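Local structure of inulin fructotransferase (Bacillus sp. snu-7, 2INV) at residues 87-92 and 201-206; 142-147 and 179-184; 60-65 and 111-116; 160-165 and 183-188; 80-85 and 138-143. The protein catalyses the intramolecular fructosyl transfer by which di-fructose anhydride units are released from inulin. All coordinates share one frame; numbering follows the deposited sequence.

The N-terminal coils of this right-handed parallel beta-helix show how sequence-distant segments become neighbouring rungs. Contact 3 closes the first loop, from 60-65 to 111-116, after helix 30-48. Residues 80-85 and 87-92 both leave from within that loop, so contacts 5 and 1 cross it, and they cross each other too. Contact 5 ends at 138-143, where contact 2 begins: strand 135-146 serves both, on two successive faces. Contact 2 returns at 179-184 and contact 4, begun at 160-165, at 183-188, the two sharing L183 and E184. Both lie within the wide loop of contact 1, which brings 87-92 against strand 201-203 at the glycan pocket.

Contact 1: residues 87-92 and 201-206; sequences HGFFSR and MIAECG. With FRU (beta-D-fructofuranose), chain D.
F89 holds its CG anti to the backbone N (chi1 -179°), which swings the ring toward strand 201-203, while E204, with CG beside its own N (chi1 -66°) and the chain extended beyond, reaches back to S91. Here, in a right-handed parallel beta-helix, a loop leaving one coil folds back beside a later rung and helps shape a sugar pocket. E204 belongs to the observed glycan site, and its OE2 is gripped twice. FRU O3 donates to E204 OE2 at 2.6 Å, and S91 OG donates to the same OE2 at 2.7 Å, meeting its syn lone pair. The other oxygen, OE1, accepts a bond from S93 N and lies 2.9 Å from R92 N. S91 stands at the N-cap of helix 92-96 and its OG also bonds I94 N, so one hydroxyl serves both the helix start and the carboxylate. S93, P251 and R252 hold the same fructose.

F89 packs against the same carboxylate. Its CZ meets E204 CD at 3.8 Å, with ring and carboxylate planes 74° apart, and its CE2 comes edge-on to A203 O at 3.7 Å. H87 NE2 turns to S172 of the second subunit, which also packs on M201. Over the F89 face sits selenomethionine M201 in a Met-aromatic contact, its SE 4.8 Å from the ring centroid and close to the ring normal.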
# COMPACT_ATOMS: atom_id res chain seq x y z
N HIS A 87 13.69 7.79 -8.50
CA HIS A 87 14.49 7.19 -7.42
C HIS A 87 15.86 6.77 -7.94
O HIS A 87 16.80 6.59 -7.17
CB HIS A 87 13.76 5.96 -6.85
CG HIS A 87 13.58 4.85 -7.84
ND1 HIS A 87 12.80 4.97 -8.96
CD2 HIS A 87 14.09 3.60 -7.86
CE1 HIS A 87 12.83 3.83 -9.64
NE2 HIS A 87 13.61 2.99 -8.99
N GLY A 88 15.95 6.61 -9.26
CA GLY A 88 17.18 6.23 -9.93
C GLY A 88 18.09 5.22 -9.27
O GLY A 88 19.31 5.40 -9.26
N PHE A 89 17.54 4.14 -8.72
CA PHE A 89 18.42 3.17 -8.09
C PHE A 89 19.29 2.44 -9.11
O PHE A 89 18.91 2.24 -10.28
CB PHE A 89 17.66 2.14 -7.26
CG PHE A 89 18.55 1.13 -6.58
CD1 PHE A 89 18.92 -0.04 -7.24
CD2 PHE A 89 19.09 1.39 -5.32
CE1 PHE A 89 19.80 -0.94 -6.66
CE2 PHE A 89 19.98 0.49 -4.72
CZ PHE A 89 20.33 -0.67 -5.40
N PHE A 90 20.47 2.05 -8.65
CA PHE A 90 21.46 1.34 -9.44
C PHE A 90 22.33 0.60 -8.43
O PHE A 90 22.81 1.18 -7.46
CB PHE A 90 22.27 2.35 -10.26
CG PHE A 90 23.52 1.79 -10.90
CD1 PHE A 90 24.74 1.80 -10.22
CD2 PHE A 90 23.49 1.31 -12.21
CE1 PHE A 90 25.90 1.34 -10.82
CE2 PHE A 90 24.67 0.85 -12.82
CZ PHE A 90 25.86 0.87 -12.14
N SER A 91 22.51 -0.69 -8.67
CA SER A 91 23.28 -1.57 -7.80
C SER A 91 24.78 -1.30 -7.81
O SER A 91 25.51 -1.89 -8.62
CB SER A 91 23.02 -3.03 -8.20
OG SER A 91 23.77 -3.94 -7.41
N ARG A 92 25.26 -0.45 -6.91
CA ARG A 92 26.68 -0.16 -6.85
C ARG A 92 27.43 -1.39 -6.37
O ARG A 92 28.61 -1.58 -6.68
CB ARG A 92 26.97 1.01 -5.91
CG ARG A 92 26.88 2.38 -6.58
CD ARG A 92 27.33 3.48 -5.64
NE ARG A 92 27.35 4.80 -6.28
CZ ARG A 92 28.24 5.18 -7.20
NH1 ARG A 92 29.19 4.35 -7.59
NH2 ARG A 92 28.18 6.40 -7.72
N MSE A 201 12.78 2.76 -2.26
CA MSE A 201 13.81 1.77 -2.57
C MSE A 201 15.05 2.14 -1.78
O MSE A 201 15.79 3.06 -2.15
CB MSE A 201 14.12 1.78 -4.07
CG MSE A 201 15.34 0.96 -4.47
SE MSE A 201 15.20 -0.89 -4.00
CE MSE A 201 14.08 -1.48 -5.45
N ILE A 202 15.25 1.43 -0.68
CA ILE A 202 16.37 1.67 0.22
C ILE A 202 17.23 0.42 0.28
O ILE A 202 16.93 -0.51 1.03
CB ILE A 202 15.86 1.95 1.64
CG1 ILE A 202 14.60 2.81 1.56
CG2 ILE A 202 16.94 2.62 2.47
CD1 ILE A 202 13.90 2.99 2.87
N ALA A 203 18.31 0.38 -0.50
CA ALA A 203 19.14 -0.81 -0.48
C ALA A 203 20.62 -0.56 -0.67
O ALA A 203 21.03 0.50 -1.17
CB ALA A 203 18.65 -1.80 -1.52
N GLU A 204 21.40 -1.56 -0.28
CA GLU A 204 22.85 -1.47 -0.37
C GLU A 204 23.27 -0.29 0.50
O GLU A 204 24.14 0.50 0.15
CB GLU A 204 23.25 -1.32 -1.84
CG GLU A 204 22.90 -2.60 -2.63
CD GLU A 204 23.36 -2.59 -4.08
OE1 GLU A 204 24.09 -1.66 -4.49
OE2 GLU A 204 23.00 -3.54 -4.81
N CYS A 205 22.62 -0.22 1.66
CA CYS A 205 22.87 0.80 2.67
C CYS A 205 23.25 0.06 3.95
O CYS A 205 22.78 -1.07 4.17
CB CYS A 205 21.62 1.62 2.92
SG CYS A 205 21.26 2.88 1.66
N GLY A 206 24.10 0.66 4.77
CA GLY A 206 24.50 0.00 6.00
C GLY A 206 23.26 -0.21 6.84
O GLY A 206 23.04 -1.27 7.40
C1 FRU D . 23.89 -7.53 -4.31
C2 FRU D . 22.38 -7.64 -3.81
C3 FRU D . 21.90 -6.40 -3.00
C4 FRU D . 20.92 -6.97 -1.94
C5 FRU D . 21.45 -8.36 -1.75
C6 FRU D . 20.28 -9.35 -1.81
O1 FRU D . 24.76 -7.00 -3.27
O3 FRU D . 21.54 -5.09 -3.36
O4 FRU D . 20.85 -6.18 -0.78
O5 FRU D . 22.47 -8.60 -2.79
O6 FRU D . 20.69 -10.47 -1.14

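Contact 2: residues 142-147 and 179-184; sequences DFCLDG and GFVYLE
V181 O is approached by two successive residues: G147 N donates to it at 2.8 Å with a nearly straight N-H (164°), and D146 CA adds a C-H contact at 3.2 Å. The same scheme repeats along the ladder, where L145 O takes V181 N and G179 O takes L145 N, as expected for parallel strands in exact register, here C144 with G179, L145 with F180 and D146 with V181. Beyond the strands G147 CA comes within 3.0 Å of Y182 O, and any side chain at G147 would run into that carbonyl.

Side chains of paired residues then lie side by side from rung to rung. L145 and F180 point the same way, L145 CD1 touching F180 CE1 at 3.7 Å. L183 reaches back with its two methyls, CD1 to L145 CB at 3.9 Å and CD2 to G147 CA at 3.7 Å. On the other face V181 turns CG1 between its N and carbonyl carbon (chi1 62°), against D146 CB at 3.6 Å; D146 OD1 itself is held by R92 and V148 N.

This pair is one step of a longer stack: strand 111-115 continues it beyond 135-146 and strand 201-203 beyond 174-181, while L145 and F180 meet I164 of strand 162-166 across the interior.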
# COMPACT_ATOMS: atom_id res chain seq x y z
N ASP A 142 10.66 11.32 -4.54
CA ASP A 142 11.12 11.04 -5.88
C ASP A 142 12.50 11.51 -6.32
O ASP A 142 12.66 12.02 -7.42
CB ASP A 142 10.05 11.53 -6.86
CG ASP A 142 8.66 11.02 -6.51
OD1 ASP A 142 8.50 9.79 -6.35
OD2 ASP A 142 7.73 11.84 -6.40
N PHE A 143 13.50 11.34 -5.46
CA PHE A 143 14.86 11.68 -5.85
C PHE A 143 15.85 10.65 -5.29
O PHE A 143 15.46 9.76 -4.53
CB PHE A 143 15.24 13.15 -5.52
CG PHE A 143 15.47 13.45 -4.08
CD1 PHE A 143 16.74 13.29 -3.52
CD2 PHE A 143 14.45 13.98 -3.29
CE1 PHE A 143 16.99 13.68 -2.19
CE2 PHE A 143 14.69 14.37 -1.98
CZ PHE A 143 15.96 14.22 -1.43
N CYS A 144 17.11 10.76 -5.68
CA CYS A 144 18.13 9.79 -5.30
C CYS A 144 19.31 10.26 -4.45
O CYS A 144 19.98 11.24 -4.78
CB CYS A 144 18.65 9.15 -6.58
SG CYS A 144 19.94 7.90 -6.38
N LEU A 145 19.56 9.53 -3.36
CA LEU A 145 20.67 9.81 -2.45
C LEU A 145 21.67 8.66 -2.54
O LEU A 145 21.38 7.53 -2.14
CB LEU A 145 20.17 9.97 -1.01
CG LEU A 145 19.51 11.32 -0.70
CD1 LEU A 145 18.90 11.29 0.70
CD2 LEU A 145 20.55 12.43 -0.81
N ASP A 146 22.85 8.98 -3.07
CA ASP A 146 23.91 7.99 -3.29
C ASP A 146 25.20 8.32 -2.52
O ASP A 146 25.77 9.41 -2.67
CB ASP A 146 24.11 7.92 -4.82
CG ASP A 146 25.37 7.19 -5.24
OD1 ASP A 146 25.91 6.39 -4.46
OD2 ASP A 146 25.80 7.43 -6.39
N GLY A 147 25.63 7.37 -1.69
CA GLY A 147 26.84 7.54 -0.89
C GLY A 147 28.12 7.30 -1.65
O GLY A 147 29.22 7.37 -1.09
N GLY A 179 15.01 6.93 -3.50
CA GLY A 179 16.03 5.98 -3.86
C GLY A 179 17.24 6.27 -2.99
O GLY A 179 17.82 7.36 -3.06
N PHE A 180 17.59 5.32 -2.14
CA PHE A 180 18.74 5.47 -1.25
C PHE A 180 19.72 4.38 -1.63
O PHE A 180 19.34 3.21 -1.72
CB PHE A 180 18.33 5.26 0.21
CG PHE A 180 17.41 6.31 0.75
CD1 PHE A 180 17.91 7.45 1.40
CD2 PHE A 180 16.03 6.14 0.67
CE1 PHE A 180 17.05 8.38 1.95
CE2 PHE A 180 15.17 7.08 1.22
CZ PHE A 180 15.67 8.20 1.87
N VAL A 181 20.98 4.74 -1.83
CA VAL A 181 21.97 3.74 -2.19
C VAL A 181 23.37 4.07 -1.70
O VAL A 181 23.82 5.21 -1.77
CB VAL A 181 21.95 3.49 -3.71
CG1 VAL A 181 22.34 4.76 -4.46
CG2 VAL A 181 22.90 2.36 -4.06
N TYR A 182 24.05 3.04 -1.19
CA TYR A 182 25.41 3.12 -0.67
C TYR A 182 25.66 4.17 0.42
O TYR A 182 26.66 4.88 0.40
CB TYR A 182 26.39 3.29 -1.85
CG TYR A 182 27.14 2.03 -2.24
CD1 TYR A 182 26.50 0.80 -2.35
CD2 TYR A 182 28.51 2.08 -2.53
CE1 TYR A 182 27.19 -0.37 -2.72
CE2 TYR A 182 29.22 0.92 -2.91
CZ TYR A 182 28.55 -0.29 -3.00
OH TYR A 182 29.25 -1.41 -3.36
N LEU A 183 24.74 4.24 1.38
CA LEU A 183 24.83 5.18 2.51
C LEU A 183 24.94 4.38 3.81
O LEU A 183 24.21 3.40 3.98
CB LEU A 183 23.56 6.04 2.59
CG LEU A 183 23.35 7.09 1.51
CD1 LEU A 183 21.92 7.59 1.56
CD2 LEU A 183 24.33 8.23 1.73
N GLU A 184 25.81 4.81 4.73
CA GLU A 184 25.90 4.04 5.96
C GLU A 184 24.55 4.04 6.67
O GLU A 184 24.14 3.04 7.26
CB GLU A 184 26.98 4.56 6.90
CG GLU A 184 27.31 3.47 7.91
CD GLU A 184 28.53 3.75 8.76
OE1 GLU A 184 29.54 4.26 8.22
OE2 GLU A 184 28.50 3.41 9.96

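Contact 3: residues 60-65 and 111-116; sequences IIIPPG and SHIRVL
S111 OG donates to I62 O at 2.6 Å, nearly along the C=O axis, and this is the key polar link between the segments. With OG beside its backbone N (chi1 -48°), the hydroxyl bends back to the earlier rung; it also bonds F85 N, so a single small side chain ties two turns of the chain. A backbone bond follows, H112 N to G65 O at 2.9 Å, noticeably bent at the hydrogen (133°), where G65 and S111 begin the parallel pairing of strands 65-69 and 111-115. H112 CB packs at 3.1 Å from the same carbonyl. An alanine here in place of S111 would keep the CB packing but would probably leave I62 O and F85 N without the hydroxyl that joins them.

The apolar contacts lie beside this link. I62 CG2 rests on S111 CB at 3.8 Å, and farther in I62 and I113 cross at about a right angle, their CD1 methyls 3.9 Å apart. I34 of helix 30-48 touches both isoleucines, so that the helix closes over this part of the core.

At P63-G65 the chain passes from strand 58-62 to strand 65-69, the rung that pairs with 111-115. The serine bond is a local feature of this corner; a turn from one strand to the next with aliphatic side chains aligned inside is the coil architecture of the right-handed parallel beta-helix.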
# COMPACT_ATOMS: atom_id res chain seq x y z
N ILE A 60 10.96 22.52 -3.51
CA ILE A 60 12.25 22.59 -4.17
C ILE A 60 12.31 21.38 -5.10
O ILE A 60 12.29 20.23 -4.65
CB ILE A 60 13.41 22.53 -3.15
CG1 ILE A 60 13.30 23.72 -2.19
CG2 ILE A 60 14.75 22.55 -3.87
CD1 ILE A 60 14.35 23.74 -1.10
N ILE A 61 12.34 21.66 -6.40
CA ILE A 61 12.36 20.63 -7.43
C ILE A 61 13.78 20.28 -7.86
O ILE A 61 14.60 21.19 -8.10
CB ILE A 61 11.60 21.11 -8.69
CG1 ILE A 61 10.17 21.51 -8.31
CG2 ILE A 61 11.62 20.04 -9.76
CD1 ILE A 61 9.38 20.43 -7.61
N ILE A 62 14.10 18.99 -7.97
CA ILE A 62 15.44 18.60 -8.39
C ILE A 62 15.38 17.86 -9.73
O ILE A 62 15.06 16.67 -9.79
CB ILE A 62 16.13 17.71 -7.34
CG1 ILE A 62 16.20 18.46 -6.00
CG2 ILE A 62 17.54 17.36 -7.80
CD1 ILE A 62 16.56 17.59 -4.81
N PRO A 63 15.65 18.58 -10.83
CA PRO A 63 15.66 18.08 -12.21
C PRO A 63 16.53 16.83 -12.42
O PRO A 63 17.45 16.56 -11.65
CB PRO A 63 16.19 19.27 -13.00
CG PRO A 63 15.52 20.40 -12.31
CD PRO A 63 15.66 20.06 -10.82
N PRO A 64 16.22 16.03 -13.46
CA PRO A 64 17.04 14.85 -13.71
C PRO A 64 18.49 15.27 -13.83
O PRO A 64 18.81 16.17 -14.61
CB PRO A 64 16.48 14.33 -15.04
CG PRO A 64 15.02 14.61 -14.88
CD PRO A 64 14.97 15.99 -14.23
N GLY A 65 19.38 14.64 -13.08
CA GLY A 65 20.78 15.01 -13.17
C GLY A 65 21.72 14.52 -12.10
O GLY A 65 21.31 13.93 -11.11
N SER A 111 17.03 12.13 -10.35
CA SER A 111 17.48 13.32 -9.63
C SER A 111 18.47 12.79 -8.60
O SER A 111 18.15 12.61 -7.42
CB SER A 111 16.28 14.01 -8.97
OG SER A 111 15.24 14.12 -9.92
N HIS A 112 19.67 12.54 -9.12
CA HIS A 112 20.81 11.96 -8.44
C HIS A 112 21.67 12.91 -7.60
O HIS A 112 22.37 13.79 -8.14
CB HIS A 112 21.61 11.28 -9.56
CG HIS A 112 22.86 10.60 -9.11
ND1 HIS A 112 22.93 9.79 -8.00
CD2 HIS A 112 24.07 10.53 -9.71
CE1 HIS A 112 24.13 9.24 -7.94
NE2 HIS A 112 24.84 9.67 -8.97
N ILE A 113 21.65 12.71 -6.29
CA ILE A 113 22.47 13.53 -5.40
C ILE A 113 23.55 12.65 -4.80
O ILE A 113 23.26 11.65 -4.12
CB ILE A 113 21.66 14.14 -4.23
CG1 ILE A 113 20.75 15.25 -4.75
CG2 ILE A 113 22.62 14.69 -3.18
CD1 ILE A 113 19.94 15.92 -3.68
N ARG A 114 24.79 13.01 -5.08
CA ARG A 114 25.90 12.27 -4.54
C ARG A 114 26.31 12.97 -3.27
O ARG A 114 26.71 14.13 -3.26
CB ARG A 114 27.03 12.23 -5.55
CG ARG A 114 26.53 12.06 -6.98
CD ARG A 114 27.53 11.29 -7.77
NE ARG A 114 28.84 11.90 -7.63
CZ ARG A 114 29.99 11.25 -7.69
NH1 ARG A 114 29.99 9.96 -7.91
NH2 ARG A 114 31.12 11.90 -7.52
N VAL A 115 26.14 12.22 -2.19
CA VAL A 115 26.44 12.68 -0.85
C VAL A 115 27.94 12.59 -0.60
O VAL A 115 28.50 11.50 -0.49
CB VAL A 115 25.67 11.80 0.16
CG1 VAL A 115 25.94 12.25 1.58
CG2 VAL A 115 24.19 11.86 -0.15
N LEU A 116 28.58 13.75 -0.53
CA LEU A 116 30.02 13.82 -0.31
C LEU A 116 30.25 14.65 0.95
O LEU A 116 31.09 15.56 0.98
CB LEU A 116 30.69 14.49 -1.51
CG LEU A 116 30.32 13.85 -2.85
CD1 LEU A 116 30.80 14.74 -3.99
CD2 LEU A 116 30.94 12.47 -2.93

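Contact 4: residues 160-165 and 183-188; sequences GKTGIE and LEHALI
T162, I164 and E165 pair in parallel register with H185, L187 and I188, and both chains turn a corner at G163 and A186, so the bonding carries on round the bend from one face of the beta-helix to the next. On the way in, G163 N donates to H185 O at 2.9 Å; past the corner I164 N donates to A186 O at 3.0 Å, an oxygen that G163 N also meets in a weak bond, and I188 N donates to I164 O.

The side chains stack rung upon rung. Inside, L187 carries its CG anti to the backbone N (chi1 175°), bringing CD1 against I164 CG2 at 3.7 Å. L183 CD1 packs at 3.7 Å on G163 CA, where a side chain on G163 would collide with it. On the outer face T162 OG1 touches H185 CB at 3.4 Å, while the imidazole turns its ND1 to E210 on the next coil. E165 and I188 lie side by side, OE2 resting 3.7 Å from CG2; the partner of E165 OE1 is Q123.

K161 sends NZ to the carbonyls of V115 and G147. At the solvent-facing end E184 OE1 accepts G160 N at 2.7 Å, met on its anti side and 31° out of the carboxylate plane, and N159 N shares that oxygen.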
# COMPACT_ATOMS: atom_id res chain seq x y z
N GLY A 160 30.37 6.49 6.87
CA GLY A 160 30.00 7.61 7.71
C GLY A 160 29.01 8.63 7.15
O GLY A 160 28.87 9.71 7.73
N LYS A 161 28.33 8.31 6.06
CA LYS A 161 27.39 9.26 5.49
C LYS A 161 25.94 8.89 5.81
O LYS A 161 25.61 7.72 5.98
CB LYS A 161 27.54 9.32 3.97
CG LYS A 161 28.89 9.83 3.50
CD LYS A 161 29.14 9.38 2.07
CE LYS A 161 30.49 9.88 1.56
NZ LYS A 161 30.60 9.72 0.09
N THR A 162 25.08 9.90 5.92
CA THR A 162 23.67 9.65 6.16
C THR A 162 22.88 10.44 5.13
O THR A 162 23.26 11.56 4.77
CB THR A 162 23.22 10.07 7.57
OG1 THR A 162 23.91 9.28 8.55
CG2 THR A 162 21.71 9.82 7.73
N GLY A 163 21.78 9.86 4.65
CA GLY A 163 20.97 10.50 3.63
C GLY A 163 20.01 11.56 4.15
O GLY A 163 20.14 12.74 3.82
N ILE A 164 19.03 11.12 4.92
CA ILE A 164 18.04 12.03 5.49
C ILE A 164 17.88 11.71 6.96
O ILE A 164 17.61 10.56 7.33
CB ILE A 164 16.67 11.86 4.81
CG1 ILE A 164 16.74 12.32 3.36
CG2 ILE A 164 15.60 12.66 5.57
CD1 ILE A 164 15.48 12.05 2.56
N GLU A 165 18.07 12.70 7.82
CA GLU A 165 17.93 12.47 9.25
C GLU A 165 17.07 13.52 9.91
O GLU A 165 17.32 14.72 9.81
CB GLU A 165 19.29 12.41 9.94
CG GLU A 165 19.19 12.52 11.44
CD GLU A 165 20.38 11.96 12.17
OE1 GLU A 165 21.48 11.90 11.58
OE2 GLU A 165 20.21 11.55 13.34
N LEU A 183 24.74 4.24 1.38
CA LEU A 183 24.83 5.18 2.51
C LEU A 183 24.94 4.38 3.81
O LEU A 183 24.21 3.40 3.98
CB LEU A 183 23.56 6.04 2.59
CG LEU A 183 23.35 7.09 1.51
CD1 LEU A 183 21.92 7.59 1.56
CD2 LEU A 183 24.33 8.23 1.73
N GLU A 184 25.81 4.81 4.73
CA GLU A 184 25.90 4.04 5.96
C GLU A 184 24.55 4.04 6.67
O GLU A 184 24.14 3.04 7.26
CB GLU A 184 26.98 4.56 6.90
CG GLU A 184 27.31 3.47 7.91
CD GLU A 184 28.53 3.75 8.76
OE1 GLU A 184 29.54 4.26 8.22
OE2 GLU A 184 28.50 3.41 9.96
N HIS A 185 23.86 5.18 6.60
CA HIS A 185 22.54 5.31 7.19
C HIS A 185 21.71 6.01 6.12
O HIS A 185 22.01 7.14 5.74
CB HIS A 185 22.58 6.18 8.45
CG HIS A 185 23.42 5.63 9.55
ND1 HIS A 185 22.91 4.79 10.53
CD2 HIS A 185 24.73 5.78 9.83
CE1 HIS A 185 23.88 4.46 11.36
NE2 HIS A 185 25.00 5.05 10.96
N ALA A 186 20.67 5.34 5.63
CA ALA A 186 19.85 5.95 4.59
C ALA A 186 18.91 6.97 5.20
O ALA A 186 19.02 8.17 4.97
CB ALA A 186 19.05 4.88 3.87
N LEU A 187 17.99 6.48 6.02
CA LEU A 187 16.99 7.33 6.66
C LEU A 187 16.89 7.14 8.18
O LEU A 187 16.79 6.01 8.67
CB LEU A 187 15.62 7.06 6.04
CG LEU A 187 14.44 7.77 6.67
CD1 LEU A 187 14.46 9.23 6.27
CD2 LEU A 187 13.15 7.12 6.21
N ILE A 188 16.90 8.25 8.91
CA ILE A 188 16.78 8.23 10.36
C ILE A 188 15.69 9.22 10.78
O ILE A 188 15.69 10.36 10.34
CB ILE A 188 18.10 8.64 11.05
CG1 ILE A 188 19.19 7.60 10.78
CG2 ILE A 188 17.88 8.79 12.55
CD1 ILE A 188 20.55 7.96 11.34

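Contact 5: residues 80-85 and 138-143; sequences LTIAGF and IVFRDF. With 2PO (phosphonate), chain G.
T81, I82 and A83 pair with V139, F140 and R141 in a parallel ladder of the right-handed beta-helix, on the face where the three subunits meet and a phosphonate is bound. The strand axes run 4.9 Å apart and within 3° of parallel, and R141 N donates to I82 O at 2.9 Å.

R141 places CG between its backbone N and carbonyl carbon (chi1 72°), which presses CG on A83 CB at 3.5 Å and sends the guanidinium outward. There NE makes a salt bridge with D142 OD2 at 3.1 Å, approaching from above the carboxylate plane, and phosphonate O1P lies over one guanidinium face, 3.7 Å from R141 CZ. A water sits 2.7 Å from D142 OD2 and also reaches G84 O. With a leucine at R141, D142 OD2 would probably lose its charged mate, and the phosphonate would probably lose this guanidinium from its side.

The opposite face is apolar. I82 splits its branches between two rings, CD1 to F140 CE1 at 3.8 Å and CG2 to F143 CE2 at 3.6 Å, while I82 O meets the edge of the F143 ring.

T81 OG1 bonds F85 O of the third subunit, and R141 packs on its counterparts in both other subunits. Within the chain strand 58-62 flanks 80-84, strand 174-181 follows 135-146, and strand 123-127 meets I82 and F140 across the core.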
# COMPACT_ATOMS: atom_id res chain seq x y z
N LEU A 80 8.05 21.69 4.02
CA LEU A 80 9.04 21.84 2.94
C LEU A 80 8.99 20.56 2.13
O LEU A 80 9.02 19.45 2.68
CB LEU A 80 10.46 22.03 3.50
CG LEU A 80 11.45 22.87 2.70
CD1 LEU A 80 12.81 22.17 2.73
CD2 LEU A 80 10.99 23.05 1.27
N THR A 81 8.88 20.71 0.81
CA THR A 81 8.84 19.57 -0.09
C THR A 81 10.04 19.59 -1.01
O THR A 81 10.25 20.56 -1.75
CB THR A 81 7.58 19.58 -0.98
OG1 THR A 81 6.42 19.25 -0.21
CG2 THR A 81 7.74 18.58 -2.14
N ILE A 82 10.84 18.53 -0.98
CA ILE A 82 11.99 18.44 -1.86
C ILE A 82 11.66 17.23 -2.71
O ILE A 82 11.60 16.10 -2.22
CB ILE A 82 13.29 18.23 -1.07
CG1 ILE A 82 13.58 19.46 -0.22
CG2 ILE A 82 14.45 17.98 -2.04
CD1 ILE A 82 14.75 19.33 0.71
N ALA A 83 11.40 17.47 -3.98
CA ALA A 83 11.02 16.41 -4.90
C ALA A 83 11.82 16.37 -6.19
O ALA A 83 12.33 17.39 -6.67
CB ALA A 83 9.54 16.54 -5.22
N GLY A 84 11.93 15.16 -6.75
CA GLY A 84 12.65 14.97 -7.99
C GLY A 84 11.74 14.25 -8.96
O GLY A 84 10.52 14.28 -8.79
N PHE A 85 12.31 13.61 -9.97
CA PHE A 85 11.52 12.89 -10.97
C PHE A 85 11.80 11.39 -10.97
O PHE A 85 11.26 10.66 -11.81
CB PHE A 85 11.77 13.43 -12.38
CG PHE A 85 11.31 14.83 -12.60
CD1 PHE A 85 12.06 15.90 -12.13
CD2 PHE A 85 10.13 15.09 -13.29
CE1 PHE A 85 11.65 17.21 -12.35
CE2 PHE A 85 9.71 16.39 -13.52
CZ PHE A 85 10.47 17.45 -13.05
N ILE A 138 6.64 17.90 6.45
CA ILE A 138 7.78 17.88 5.53
C ILE A 138 7.74 16.63 4.66
O ILE A 138 7.52 15.52 5.15
CB ILE A 138 9.11 17.97 6.29
CG1 ILE A 138 9.18 19.31 7.02
CG2 ILE A 138 10.27 17.85 5.30
CD1 ILE A 138 10.42 19.52 7.83
N VAL A 139 7.96 16.84 3.37
CA VAL A 139 7.91 15.78 2.38
C VAL A 139 9.20 15.66 1.55
O VAL A 139 9.67 16.66 0.99
CB VAL A 139 6.71 16.02 1.42
CG1 VAL A 139 6.61 14.88 0.42
CG2 VAL A 139 5.44 16.15 2.23
N PHE A 140 9.75 14.45 1.48
CA PHE A 140 10.96 14.17 0.71
C PHE A 140 10.53 13.15 -0.33
O PHE A 140 10.18 12.03 0.04
CB PHE A 140 12.03 13.52 1.58
CG PHE A 140 12.81 14.48 2.42
CD1 PHE A 140 13.89 15.19 1.89
CD2 PHE A 140 12.49 14.66 3.76
CE1 PHE A 140 14.63 16.05 2.70
CE2 PHE A 140 13.22 15.51 4.57
CZ PHE A 140 14.30 16.21 4.03
N ARG A 141 10.57 13.50 -1.61
CA ARG A 141 10.12 12.51 -2.57
C ARG A 141 10.72 12.51 -3.96
O ARG A 141 11.20 13.51 -4.49
CB ARG A 141 8.61 12.59 -2.71
CG ARG A 141 8.14 13.82 -3.43
CD ARG A 141 6.64 13.94 -3.40
NE ARG A 141 5.99 12.83 -4.09
CZ ARG A 141 4.67 12.68 -4.17
NH1 ARG A 141 3.87 13.56 -3.58
NH2 ARG A 141 4.16 11.64 -4.82
N ASP A 142 10.66 11.32 -4.54
CA ASP A 142 11.12 11.04 -5.88
C ASP A 142 12.50 11.51 -6.32
O ASP A 142 12.66 12.02 -7.42
CB ASP A 142 10.05 11.53 -6.86
CG ASP A 142 8.66 11.02 -6.51
OD1 ASP A 142 8.50 9.79 -6.35
OD2 ASP A 142 7.73 11.84 -6.40
N PHE A 143 13.50 11.34 -5.46
CA PHE A 143 14.86 11.68 -5.85
C PHE A 143 15.85 10.65 -5.29
O PHE A 143 15.46 9.76 -4.53
CB PHE A 143 15.24 13.15 -5.52
CG PHE A 143 15.47 13.45 -4.08
CD1 PHE A 143 16.74 13.29 -3.52
CD2 PHE A 143 14.45 13.98 -3.29
CE1 PHE A 143 16.99 13.68 -2.19
CE2 PHE A 143 14.69 14.37 -1.98
CZ PHE A 143 15.96 14.22 -1.43
P 2PO G . 3.73 13.21 -8.26
O1P 2PO G . 3.68 14.44 -7.27
O2P 2PO G . 5.24 13.08 -8.75
O3P 2PO G . 2.70 13.17 -9.33
O HOH W 1 7.93 14.42 -7.16